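Group II chitinase (Ostrinia furnacalis, PDB 6JAX) probably hydrolyses internal beta-1,4 linkages of chitin as an endochitinase of glycoside hydrolase family 18, this chain being one catalytic domain of a longer protein. Local coordinates at residues A[18-23]-A[277-282]. Residues are numbered along the deposited sequence; the frame is centred on the assembly and turned at random.
Sequences WYRPGI and EYTRAK. With GCS (2-amino-2-deoxy-beta-D-glucopyranose), chain C.
Tyr278 and Pro21 join two surface loops of the TIM-barrel domain of this family 18 chitinase: segment 18-23 follows barrel strand 8-14, while the loop holding 277-282 lies in the insertion between barrel strands 244-257 and 342-346, just before the short strand 284-286. The Tyr278 ring gathers most of the contact. Pro21 O, a polar atom, faces the C-H edge of the ring in its plane, 3.3 Å from Tyr278 CD1. The apolar contacts come from the proline's CG, which packs against the same ring carbon, and from Ile23, which crosses the phenol end obliquely, its CG1 3.7 Å from Tyr278 CZ; chi1 of 63° tucks that branch between the two main-chain neighbours of CA and brings it to the tyrosine.

Two arginines supply flat groups. Arg280 comes at Pro21 from the opposite direction and sets one guanidinium face against the proline ring, offset toward the rim, with NH2 3.4 Å from Pro21 CG. Its NE bonds back to Glu277 O at 3.0 Å, a bent bond (N-H...O 138°) with the donor above the carbonyl plane, which limits how the group can turn. Arg20 runs extended past Tyr278 O and receives Thr279 CG2 over the centre of its guanidinium; NH1 goes on to a salt bridge with Asp349, and Thr279 OG1 is held by Glu289.

Polar links between the loops pass through water. One molecule donates to both Tyr19 O and Tyr278 O, each at 3.2 Å; a second accepts from Arg20 NE at 2.8 Å and donates weakly to Thr279 O. Bound glucosamine lies beside this junction, consistent with a place along the chitin-binding cleft: Tyr19, whose hydroxyl bonds to Asp56, turns one ring face to it, with GCS O1 3.7 Å above the plane, over the ring centre.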
# COMPACT_ATOMS: atom_id res chain seq x y z
N TRP A 18 12.18 8.97 7.36
CA TRP A 18 13.06 10.01 7.89
C TRP A 18 14.46 9.47 8.15
O TRP A 18 15.45 10.20 7.99
CB TRP A 18 12.45 10.54 9.18
CG TRP A 18 13.00 11.82 9.69
CD1 TRP A 18 13.46 12.87 8.96
CD2 TRP A 18 13.09 12.21 11.06
NE1 TRP A 18 13.85 13.89 9.79
CE2 TRP A 18 13.63 13.51 11.09
CE3 TRP A 18 12.75 11.59 12.27
CZ2 TRP A 18 13.86 14.20 12.28
CZ3 TRP A 18 12.97 12.28 13.45
CH2 TRP A 18 13.53 13.56 13.45
N TYR A 19 14.54 8.22 8.60
CA TYR A 19 15.78 7.60 9.06
C TYR A 19 16.48 6.90 7.90
O TYR A 19 16.64 5.68 7.87
CB TYR A 19 15.50 6.61 10.19
CG TYR A 19 14.75 7.17 11.37
CD1 TYR A 19 15.42 7.87 12.37
CD2 TYR A 19 13.37 6.99 11.52
CE1 TYR A 19 14.76 8.38 13.47
CE2 TYR A 19 12.69 7.50 12.63
CZ TYR A 19 13.40 8.19 13.60
OH TYR A 19 12.76 8.71 14.71
N ARG A 20 16.87 7.71 6.92
CA ARG A 20 17.59 7.26 5.74
C ARG A 20 18.71 8.24 5.44
O ARG A 20 18.58 9.44 5.73
CB ARG A 20 16.66 7.15 4.52
CG ARG A 20 15.64 6.04 4.70
CD ARG A 20 14.76 5.81 3.47
NE ARG A 20 13.85 4.69 3.76
CZ ARG A 20 12.64 4.55 3.24
NH1 ARG A 20 12.16 5.45 2.40
NH2 ARG A 20 11.88 3.52 3.60
N PRO A 21 19.81 7.77 4.88
CA PRO A 21 20.95 8.65 4.63
C PRO A 21 20.79 9.49 3.38
O PRO A 21 20.08 9.13 2.44
CB PRO A 21 22.11 7.66 4.46
CG PRO A 21 21.45 6.48 3.82
CD PRO A 21 20.08 6.38 4.47
N GLY A 22 21.49 10.63 3.38
CA GLY A 22 21.62 11.44 2.17
C GLY A 22 20.29 11.74 1.52
O GLY A 22 19.33 12.19 2.16
N ILE A 23 20.20 11.48 0.21
CA ILE A 23 19.00 11.88 -0.51
C ILE A 23 17.82 10.97 -0.24
O ILE A 23 16.71 11.29 -0.67
CB ILE A 23 19.24 11.92 -2.03
CG1 ILE A 23 19.58 10.53 -2.54
CG2 ILE A 23 20.31 12.93 -2.35
CD1 ILE A 23 19.59 10.45 -4.03
N GLU A 277 21.10 0.85 -0.64
CA GLU A 277 21.84 1.74 0.24
C GLU A 277 20.92 2.61 1.08
O GLU A 277 21.29 3.03 2.18
CB GLU A 277 22.77 2.64 -0.58
CG GLU A 277 23.39 1.96 -1.78
CD GLU A 277 22.49 2.01 -3.02
OE1 GLU A 277 22.45 3.07 -3.69
OE2 GLU A 277 21.84 0.99 -3.32
N TYR A 278 19.76 2.87 0.50
CA TYR A 278 18.91 3.77 1.23
C TYR A 278 17.79 3.10 2.02
O TYR A 278 17.47 3.53 3.05
CB TYR A 278 18.26 4.78 0.29
CG TYR A 278 19.24 5.65 -0.40
CD1 TYR A 278 19.73 6.76 0.21
CD2 TYR A 278 19.70 5.34 -1.62
CE1 TYR A 278 20.67 7.55 -0.40
CE2 TYR A 278 20.61 6.13 -2.26
CZ TYR A 278 21.11 7.23 -1.64
OH TYR A 278 22.01 8.00 -2.26
N THR A 279 17.16 2.09 1.48
CA THR A 279 16.04 1.45 2.16
C THR A 279 16.47 0.27 3.02
O THR A 279 15.75 -0.09 3.96
CB THR A 279 14.99 1.01 1.14
OG1 THR A 279 15.60 0.21 0.12
CG2 THR A 279 14.35 2.25 0.50
N ARG A 280 17.63 -0.33 2.74
CA ARG A 280 18.32 -1.22 3.68
C ARG A 280 17.42 -2.37 4.14
O ARG A 280 17.34 -2.69 5.32
CB ARG A 280 18.85 -0.42 4.88
CG ARG A 280 19.91 0.57 4.42
CD ARG A 280 20.51 1.33 5.57
NE ARG A 280 21.56 2.23 5.10
CZ ARG A 280 22.18 3.13 5.87
NH1 ARG A 280 21.83 3.27 7.14
NH2 ARG A 280 23.13 3.90 5.35
N ALA A 281 16.76 -3.00 3.17
CA ALA A 281 15.86 -4.13 3.43
C ALA A 281 16.08 -5.16 2.33
O ALA A 281 15.77 -4.89 1.17
CB ALA A 281 14.41 -3.66 3.47
N LYS A 282 16.60 -6.33 2.71
CA LYS A 282 16.82 -7.39 1.74
C LYS A 282 15.51 -7.75 1.06
O LYS A 282 14.47 -7.90 1.71
CB LYS A 282 17.41 -8.61 2.46
CG LYS A 282 17.62 -9.82 1.58
CD LYS A 282 18.24 -10.98 2.39
CE LYS A 282 17.30 -11.45 3.49
NZ LYS A 282 17.70 -12.78 4.04
C1 GCS C . 14.46 3.83 14.35
C2 GCS C . 13.01 4.24 14.46
C3 GCS C . 12.05 3.24 13.90
C4 GCS C . 12.39 2.62 12.55
C5 GCS C . 13.92 2.42 12.39
C6 GCS C . 14.39 2.46 10.97
N2 GCS C . 12.77 4.47 15.93
O1 GCS C . 15.25 4.87 14.73
O3 GCS C . 10.78 3.92 13.78
O4 GCS C . 11.68 1.34 12.48
O5 GCS C . 14.77 3.50 12.92
O6 GCS C . 15.78 2.66 11.05
O HOH W 1 17.99 3.33 6.21
O HOH W 2 14.39 2.55 5.50